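Local coordinates for CRISPR-associated protein, Cse1 family (Acidimicrobium ferrooxidans, PDB 4H3T) that probably serves as the large Cse1 subunit of a type I-E CRISPR Cascade complex, helping to recognise invading DNA, at residues A[414-419]-A[519-524]; A[406-411]-A[523-528]. The protein carries 1 engineered substitution. One frame throughout, in Å; residues are numbered along the deposited sequence.

Interaction 1 (A[414-419]-A[519-524]); sequences QALGYV and DRFRRM
F521 lies against the end of helix 397-415 and the turn that follows, meeting A415, L416 and V419. Its CB sits 3.4 Å from A415 O and, at greater range, touches V419 CG2. F521 CG is turned anti to the backbone N (chi1 154°), which takes the ring along L416: CD1 reaches A415 CB at 3.8 Å, the A415 carbonyl lying at the ring edge, and CE1 meets L416 CD2 at 3.7 Å. F521 CZ, at the tip, is only loosely touched by the same methyl. A495 and A499 of helix 481-504 also contact this ring, while L416 reaches L455 and I459 of helix 445-473, so the contact sits among the helices of the C-terminal four-helix bundle known from Cse1 proteins. On the outer flank R520 CB lies over one face of the Y418 ring, 3.9 Å from its centroid and 23° off the normal, a CH-pi contact. From there the extended R520 chain leads away: NH2 bonds to H438 O, and NH1 donates to a water at 2.9 Å that also makes a weak bond to Y418 O. The selenomethionine M524, in one of its two conformers, sets CG against A415 CB (3.9 Å) and SE at the edge of the Y418 ring, a Met-aromatic contact; its CE comes near the Q414 amide.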
ATOM      1  N   GLN A 414     -11.284 -18.329 -16.927  1.00 39.93           N
ATOM      2  CA  GLN A 414     -10.891 -19.725 -17.042  1.00 39.65           C
ATOM      3  C   GLN A 414     -11.655 -20.365 -18.198  1.00 44.11           C
ATOM      4  O   GLN A 414     -11.045 -21.026 -19.034  1.00 42.42           O
ATOM      5  CB  GLN A 414     -11.165 -20.435 -15.749  1.00 42.12           C
ATOM      6  CG  GLN A 414     -10.599 -21.882 -15.702  1.00 54.38           C
ATOM      7  CD  GLN A 414     -10.944 -22.641 -14.436  1.00 89.10           C
ATOM      8  OE1 GLN A 414     -11.383 -22.071 -13.423  1.00 87.24           O
ATOM      9  NE2 GLN A 414     -10.801 -23.963 -14.486  1.00 85.07           N
ATOM     10  N   ALA A 415     -12.975 -20.125 -18.303  1.00 42.08           N
ATOM     11  CA  ALA A 415     -13.767 -20.647 -19.425  1.00 42.19           C
ATOM     12  C   ALA A 415     -13.215 -20.210 -20.793  1.00 42.82           C
ATOM     13  O   ALA A 415     -13.223 -20.975 -21.762  1.00 43.90           O
ATOM     14  CB  ALA A 415     -15.206 -20.214 -19.301  1.00 42.83           C
ATOM     15  N   LEU A 416     -12.779 -18.980 -20.884  1.00 39.41           N
ATOM     16  CA  LEU A 416     -12.163 -18.466 -22.113  1.00 37.27           C
ATOM     17  C   LEU A 416     -10.897 -19.203 -22.516  1.00 40.24           C
ATOM     18  O   LEU A 416     -10.512 -19.117 -23.674  1.00 39.69           O
ATOM     19  CB  LEU A 416     -11.863 -16.991 -21.982  1.00 38.48           C
ATOM     20  CG  LEU A 416     -13.073 -16.054 -22.246  1.00 42.65           C
ATOM     21  CD1 LEU A 416     -12.735 -14.647 -21.858  1.00 42.08           C
ATOM     22  CD2 LEU A 416     -13.474 -16.095 -23.751  1.00 46.51           C
ATOM     23  N   GLY A 417     -10.256 -19.917 -21.599  1.00 38.00           N
ATOM     24  CA  GLY A 417      -9.067 -20.679 -21.915  1.00 37.44           C
ATOM     25  C   GLY A 417      -9.320 -21.707 -23.022  1.00 39.78           C
ATOM     26  O   GLY A 417      -8.429 -21.985 -23.793  1.00 38.73           O
ATOM     27  N   TYR A 418     -10.521 -22.316 -23.085  1.00 37.80           N
ATOM     28  CA  TYR A 418     -10.861 -23.317 -24.116  1.00 38.22           C
ATOM     29  C   TYR A 418     -10.856 -22.682 -25.504  1.00 42.84           C
ATOM     30  O   TYR A 418     -10.513 -23.320 -26.444  1.00 40.53           O
ATOM     31  CB  TYR A 418     -12.226 -23.883 -23.806  1.00 42.47           C
ATOM     32  CG  TYR A 418     -12.226 -24.640 -22.523  1.00 43.74           C
ATOM     33  CD1 TYR A 418     -11.482 -25.803 -22.384  1.00 45.50           C
ATOM     34  CD2 TYR A 418     -12.975 -24.198 -21.427  1.00 45.43           C
ATOM     35  CE1 TYR A 418     -11.465 -26.510 -21.194  1.00 49.95           C
ATOM     36  CE2 TYR A 418     -12.967 -24.895 -20.224  1.00 46.46           C
ATOM     37  CZ  TYR A 418     -12.227 -26.071 -20.118  1.00 59.52           C
ATOM     38  OH  TYR A 418     -12.188 -26.819 -18.961  1.00 61.69           O
ATOM     39  N   VAL A 419     -11.166 -21.393 -25.616  1.00 39.82           N
ATOM     40  CA  VAL A 419     -11.127 -20.673 -26.882  1.00 40.67           C
ATOM     41  C   VAL A 419      -9.673 -20.265 -27.167  1.00 42.96           C
ATOM     42  O   VAL A 419      -9.225 -20.347 -28.316  1.00 43.32           O
ATOM     43  CB  VAL A 419     -12.109 -19.445 -26.834  1.00 47.02           C
ATOM     44  CG1 VAL A 419     -11.846 -18.468 -27.977  1.00 49.61           C
ATOM     45  CG2 VAL A 419     -13.539 -19.940 -26.849  1.00 46.47           C
ATOM     46  N   ASP A 519     -17.842 -24.639 -27.374  1.00 43.89           N
ATOM     47  CA  ASP A 519     -18.792 -25.477 -26.611  1.00 45.18           C
ATOM     48  C   ASP A 519     -18.335 -25.637 -25.166  1.00 48.44           C
ATOM     49  O   ASP A 519     -19.134 -25.463 -24.263  1.00 48.24           O
ATOM     50  CB  ASP A 519     -18.959 -26.841 -27.278  1.00 49.57           C
ATOM     51  CG  ASP A 519     -19.998 -27.722 -26.579  1.00 61.72           C
ATOM     52  OD1 ASP A 519     -21.153 -27.285 -26.445  1.00 65.18           O
ATOM     53  OD2 ASP A 519     -19.612 -28.743 -26.023  1.00 70.60           O
ATOM     54  N   ARG A 520     -17.037 -25.909 -24.952  1.00 44.32           N
ATOM     55  CA  ARG A 520     -16.456 -26.035 -23.615  1.00 43.34           C
ATOM     56  C   ARG A 520     -16.547 -24.703 -22.852  1.00 44.37           C
ATOM     57  O   ARG A 520     -16.880 -24.699 -21.693  1.00 45.10           O
ATOM     58  CB  ARG A 520     -15.007 -26.495 -23.708  1.00 37.89           C
ATOM     59  CG  ARG A 520     -14.846 -27.937 -24.202  1.00 45.74           C
ATOM     60  CD  ARG A 520     -13.429 -28.220 -24.668  1.00 46.79           C
ATOM     61  NE  ARG A 520     -13.254 -29.644 -24.927  1.00 50.79           N
ATOM     62  CZ  ARG A 520     -12.137 -30.253 -25.315  1.00 53.33           C
ATOM     63  NH1 ARG A 520     -11.048 -29.550 -25.596  1.00 48.12           N
ATOM     64  NH2 ARG A 520     -12.097 -31.574 -25.412  1.00 52.08           N
ATOM     65  N   PHE A 521     -16.225 -23.602 -23.497  1.00 43.90           N
ATOM     66  CA  PHE A 521     -16.316 -22.235 -22.923  1.00 44.72           C
ATOM     67  C   PHE A 521     -17.765 -21.958 -22.470  1.00 48.44           C
ATOM     68  O   PHE A 521     -18.026 -21.567 -21.321  1.00 46.95           O
ATOM     69  CB  PHE A 521     -15.833 -21.176 -23.974  1.00 45.07           C
ATOM     70  CG  PHE A 521     -16.376 -19.773 -23.845  1.00 44.95           C
ATOM     71  CD1 PHE A 521     -16.013 -18.971 -22.779  1.00 44.91           C
ATOM     72  CD2 PHE A 521     -17.347 -19.302 -24.718  1.00 48.97           C
ATOM     73  CE1 PHE A 521     -16.552 -17.710 -22.620  1.00 46.23           C
ATOM     74  CE2 PHE A 521     -17.863 -18.014 -24.580  1.00 52.21           C
ATOM     75  CZ  PHE A 521     -17.490 -17.245 -23.508  1.00 48.67           C
ATOM     76  N   ARG A 522     -18.698 -22.182 -23.368  1.00 47.25           N
ATOM     77  CA  ARG A 522     -20.103 -21.890 -23.087  1.00 49.40           C
ATOM     78  C   ARG A 522     -20.676 -22.794 -21.941  1.00 52.43           C
ATOM     79  O   ARG A 522     -21.435 -22.286 -21.094  1.00 52.41           O
ATOM     80  CB  ARG A 522     -20.940 -21.998 -24.394  1.00 53.02           C
ATOM     81  CG  ARG A 522     -22.390 -21.592 -24.289  1.00 78.55           C
ATOM     82  CD  ARG A 522     -23.249 -22.160 -25.420  1.00 97.79           C
ATOM     83  NE  ARG A 522     -23.764 -23.490 -25.063  1.00103.98           N
ATOM     84  CZ  ARG A 522     -23.409 -24.659 -25.603  1.00114.65           C
ATOM     85  NH1 ARG A 522     -22.530 -24.706 -26.608  1.00 92.51           N
ATOM     86  NH2 ARG A 522     -23.950 -25.789 -25.163  1.00107.02           N
ATOM     87  N   ARG A 523     -20.283 -24.082 -21.876  1.00 49.04           N
ATOM     88  CA  ARG A 523     -20.753 -24.968 -20.810  1.00 51.83           C
ATOM     89  C   ARG A 523     -20.160 -24.547 -19.447  1.00 52.07           C
ATOM     90  O   ARG A 523     -20.853 -24.587 -18.437  1.00 49.76           O
ATOM     91  CB  ARG A 523     -20.418 -26.476 -21.082  1.00 51.31           C
ATOM     92  CG  ARG A 523     -21.283 -27.124 -22.179  1.00 61.37           C
ATOM     93  CD  ARG A 523     -20.979 -28.644 -22.516  1.00 67.86           C
ATOM     94  NE  ARG A 523     -19.710 -29.104 -21.901  1.00 87.33           N
ATOM     95  CZ  ARG A 523     -18.557 -29.409 -22.519  1.00100.89           C
ATOM     96  NH1 ARG A 523     -18.467 -29.382 -23.846  1.00 84.61           N
ATOM     97  NH2 ARG A 523     -17.493 -29.767 -21.810  1.00 88.89           N
HETATM   98  N   MSE A 524     -18.883 -24.208 -19.423  0.58 45.84           N
HETATM   99  CA  MSE A 524     -18.249 -23.790 -18.180  0.58 43.22           C
HETATM  100  C   MSE A 524     -18.857 -22.480 -17.683  0.58 48.95           C
HETATM  101  O   MSE A 524     -19.172 -22.345 -16.502  0.58 48.61           O
HETATM  102  CB  MSE A 524     -16.753 -23.633 -18.335  0.58 42.28           C
HETATM  103  CG  MSE A 524     -16.124 -23.180 -17.019  0.58 47.01           C
HETATM  104 SE   MSE A 524     -14.209 -23.309 -16.748  0.58 50.92          SE
HETATM  105  CE  MSE A 524     -14.410 -22.324 -14.989  0.58 48.22           C
TER
HETATM  106  O   HOH W   1     -10.598 -26.683 -25.910  1.00 48.44           O

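Interaction 2 (A[406-411]-A[523-528]); sequences VTFAAH and RMLARA
A528 O accepts a hydrogen bond of 2.9 Å from a water that also bonds to H411 ND1 at 3.1 Å, in the plane of the imidazole at its edge. This bridge joins the helices at the nearest backbone pair of these two segments, where H411 CB and A528 CB pack at 3.5 Å. H411 CG stands anti to its own carbonyl carbon (chi1 -72°), which lays the ring back along its own helix, T407 O of the preceding turn lying over one face. In the conformer of M524 described, its CE adds a contact to H411 O at 3.5 Å. One turn earlier, F408 has CG anti to the backbone N (chi1 -173°), and its ring extends toward the partner helix, where CE1 meets A528 CB at 3.8 Å and CZ meets L525 CD1 at 4.0 Å. The side chains of F408 and L525 cross at about a right angle. V491 of helix 481-504 touches the same phenyl ring, and that of F532 meets it with nearly parallel planes. The axes of the two segments approach to 9.9 Å with their directions 169° apart, and the small A528 fits between H411 and F408, the antiparallel packing of neighbouring helices in the C-terminal four-helix bundle of Cse1 proteins.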
ATOM      1  N   VAL A 406     -16.177 -11.318  -8.065  1.00 42.44           N
ATOM      2  CA  VAL A 406     -14.772 -11.542  -8.417  1.00 41.14           C
ATOM      3  C   VAL A 406     -14.607 -13.025  -8.858  1.00 40.87           C
ATOM      4  O   VAL A 406     -13.989 -13.303  -9.860  1.00 37.89           O
ATOM      5  CB  VAL A 406     -13.799 -11.185  -7.246  1.00 42.61           C
ATOM      6  CG1 VAL A 406     -12.365 -11.556  -7.611  1.00 42.39           C
ATOM      7  CG2 VAL A 406     -13.877  -9.710  -6.932  1.00 42.33           C
ATOM      8  N   THR A 407     -15.187 -13.952  -8.094  1.00 38.91           N
ATOM      9  CA  THR A 407     -15.145 -15.400  -8.415  1.00 38.82           C
ATOM     10  C   THR A 407     -15.772 -15.692  -9.793  1.00 44.97           C
ATOM     11  O   THR A 407     -15.234 -16.503 -10.550  1.00 42.90           O
ATOM     12  CB  THR A 407     -15.872 -16.221  -7.358  1.00 45.98           C
ATOM     13  OG1 THR A 407     -15.275 -15.931  -6.090  1.00 45.94           O
ATOM     14  CG2 THR A 407     -15.811 -17.732  -7.652  1.00 44.34           C
ATOM     15  N   PHE A 408     -16.893 -15.050 -10.107  1.00 43.45           N
ATOM     16  CA  PHE A 408     -17.526 -15.213 -11.400  1.00 41.78           C
ATOM     17  C   PHE A 408     -16.617 -14.693 -12.519  1.00 44.11           C
ATOM     18  O   PHE A 408     -16.463 -15.369 -13.548  1.00 42.15           O
ATOM     19  CB  PHE A 408     -18.921 -14.549 -11.453  1.00 43.51           C
ATOM     20  CG  PHE A 408     -19.634 -14.863 -12.742  1.00 43.50           C
ATOM     21  CD1 PHE A 408     -19.843 -16.170 -13.132  1.00 46.73           C
ATOM     22  CD2 PHE A 408     -19.990 -13.856 -13.625  1.00 44.93           C
ATOM     23  CE1 PHE A 408     -20.410 -16.461 -14.366  1.00 47.18           C
ATOM     24  CE2 PHE A 408     -20.693 -14.147 -14.787  1.00 45.99           C
ATOM     25  CZ  PHE A 408     -20.851 -15.449 -15.177  1.00 47.09           C
ATOM     26  N   ALA A 409     -16.005 -13.532 -12.340  1.00 41.67           N
ATOM     27  CA  ALA A 409     -15.037 -13.021 -13.328  1.00 40.85           C
ATOM     28  C   ALA A 409     -13.893 -14.061 -13.568  1.00 40.88           C
ATOM     29  O   ALA A 409     -13.466 -14.260 -14.704  1.00 37.48           O
ATOM     30  CB  ALA A 409     -14.455 -11.697 -12.880  1.00 42.12           C
ATOM     31  N   ALA A 410     -13.342 -14.616 -12.483  1.00 37.06           N
ATOM     32  CA  ALA A 410     -12.274 -15.625 -12.544  1.00 38.46           C
ATOM     33  C   ALA A 410     -12.760 -16.912 -13.291  1.00 43.04           C
ATOM     34  O   ALA A 410     -12.025 -17.422 -14.131  1.00 39.83           O
ATOM     35  CB  ALA A 410     -11.757 -15.959 -11.155  1.00 39.62           C
ATOM     36  N   HIS A 411     -14.008 -17.323 -13.106  1.00 40.77           N
ATOM     37  CA  HIS A 411     -14.532 -18.469 -13.819  1.00 42.93           C
ATOM     38  C   HIS A 411     -14.737 -18.126 -15.280  1.00 41.95           C
ATOM     39  O   HIS A 411     -14.478 -18.978 -16.100  1.00 39.35           O
ATOM     40  CB  HIS A 411     -15.863 -19.000 -13.232  1.00 45.75           C
ATOM     41  CG  HIS A 411     -15.707 -19.697 -11.916  1.00 51.00           C
ATOM     42  ND1 HIS A 411     -16.673 -19.623 -10.955  1.00 54.33           N
ATOM     43  CD2 HIS A 411     -14.711 -20.474 -11.458  1.00 55.81           C
ATOM     44  CE1 HIS A 411     -16.215 -20.302  -9.921  1.00 55.11           C
ATOM     45  NE2 HIS A 411     -15.046 -20.832 -10.177  1.00 56.02           N
ATOM     46  N   ARG A 523     -20.283 -24.082 -21.876  1.00 49.04           N
ATOM     47  CA  ARG A 523     -20.753 -24.968 -20.810  1.00 51.83           C
ATOM     48  C   ARG A 523     -20.160 -24.547 -19.447  1.00 52.07           C
ATOM     49  O   ARG A 523     -20.853 -24.587 -18.437  1.00 49.76           O
ATOM     50  CB  ARG A 523     -20.418 -26.476 -21.082  1.00 51.31           C
ATOM     51  CG  ARG A 523     -21.283 -27.124 -22.179  1.00 61.37           C
ATOM     52  CD  ARG A 523     -20.979 -28.644 -22.516  1.00 67.86           C
ATOM     53  NE  ARG A 523     -19.710 -29.104 -21.901  1.00 87.33           N
ATOM     54  CZ  ARG A 523     -18.557 -29.409 -22.519  1.00100.89           C
ATOM     55  NH1 ARG A 523     -18.467 -29.382 -23.846  1.00 84.61           N
ATOM     56  NH2 ARG A 523     -17.493 -29.767 -21.810  1.00 88.89           N
HETATM   57  N   MSE A 524     -18.883 -24.208 -19.423  0.58 45.84           N
HETATM   58  CA  MSE A 524     -18.249 -23.790 -18.180  0.58 43.22           C
HETATM   59  C   MSE A 524     -18.857 -22.480 -17.683  0.58 48.95           C
HETATM   60  O   MSE A 524     -19.172 -22.345 -16.502  0.58 48.61           O
HETATM   61  CB  MSE A 524     -16.753 -23.633 -18.335  0.58 42.28           C
HETATM   62  CG  MSE A 524     -16.124 -23.180 -17.019  0.58 47.01           C
HETATM   63 SE   MSE A 524     -14.209 -23.309 -16.748  0.58 50.92          SE
HETATM   64  CE  MSE A 524     -14.410 -22.324 -14.989  0.58 48.22           C
ATOM     65  N   LEU A 525     -19.018 -21.534 -18.586  1.00 48.42           N
ATOM     66  CA  LEU A 525     -19.585 -20.229 -18.262  1.00 47.06           C
ATOM     67  C   LEU A 525     -21.014 -20.378 -17.686  1.00 52.01           C
ATOM     68  O   LEU A 525     -21.312 -19.763 -16.671  1.00 52.42           O
ATOM     69  CB  LEU A 525     -19.625 -19.341 -19.504  1.00 47.32           C
ATOM     70  CG  LEU A 525     -20.073 -17.875 -19.280  1.00 52.43           C
ATOM     71  CD1 LEU A 525     -19.107 -17.150 -18.298  1.00 50.16           C
ATOM     72  CD2 LEU A 525     -20.221 -17.139 -20.649  1.00 51.17           C
ATOM     73  N   ALA A 526     -21.850 -21.241 -18.296  1.00 52.36           N
ATOM     74  CA  ALA A 526     -23.212 -21.531 -17.851  1.00 53.81           C
ATOM     75  C   ALA A 526     -23.195 -22.121 -16.432  1.00 58.89           C
ATOM     76  O   ALA A 526     -23.949 -21.670 -15.575  1.00 60.08           O
ATOM     77  CB  ALA A 526     -23.911 -22.506 -18.811  1.00 57.17           C
ATOM     78  N   ARG A 527     -22.279 -23.073 -16.168  1.00 54.38           N
ATOM     79  CA  ARG A 527     -22.136 -23.656 -14.840  1.00 54.90           C
ATOM     80  C   ARG A 527     -21.752 -22.587 -13.809  1.00 55.04           C
ATOM     81  O   ARG A 527     -22.324 -22.548 -12.715  1.00 52.66           O
ATOM     82  CB  ARG A 527     -21.094 -24.771 -14.829  1.00 58.00           C
ATOM     83  CG  ARG A 527     -21.176 -25.679 -13.618  1.00 80.10           C
ATOM     84  CD  ARG A 527     -20.094 -26.738 -13.657  1.00 97.54           C
ATOM     85  NE  ARG A 527     -20.279 -27.688 -14.758  1.00113.63           N
ATOM     86  CZ  ARG A 527     -21.114 -28.733 -14.757  1.00138.05           C
ATOM     87  NH1 ARG A 527     -21.895 -28.975 -13.703  1.00129.48           N
ATOM     88  NH2 ARG A 527     -21.187 -29.533 -15.815  1.00126.49           N
ATOM     89  N   ALA A 528     -20.780 -21.737 -14.128  1.00 49.11           N
ATOM     90  CA  ALA A 528     -20.376 -20.698 -13.183  1.00 48.26           C
ATOM     91  C   ALA A 528     -21.525 -19.678 -12.947  1.00 53.88           C
ATOM     92  O   ALA A 528     -21.720 -19.199 -11.838  1.00 54.53           O
ATOM     93  CB  ALA A 528     -19.160 -19.982 -13.712  1.00 46.66           C
TER
HETATM   94  O   HOH W   2     -19.374 -18.320 -10.331  1.00 48.94           O

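Overall arrangement
Both contacts join helix 397-415 to helix 511-532 and lie on one continuous seam, their centres about 9 Å apart; A415 CB touches L525 N at 4.1 Å where they meet. Interaction 2 is the more buried, a regular antiparallel helix pair of mostly apolar residues; each contact has one bridging water, that of interaction 1 weak on one side. Interaction 1 is partly buried and buries more surface between its segments, 448 against 269 Å², with F521, M524 and Y418 supplying most of it. Its outer part is more polar, with an arginine reaching H438. M524 contributes to both contacts.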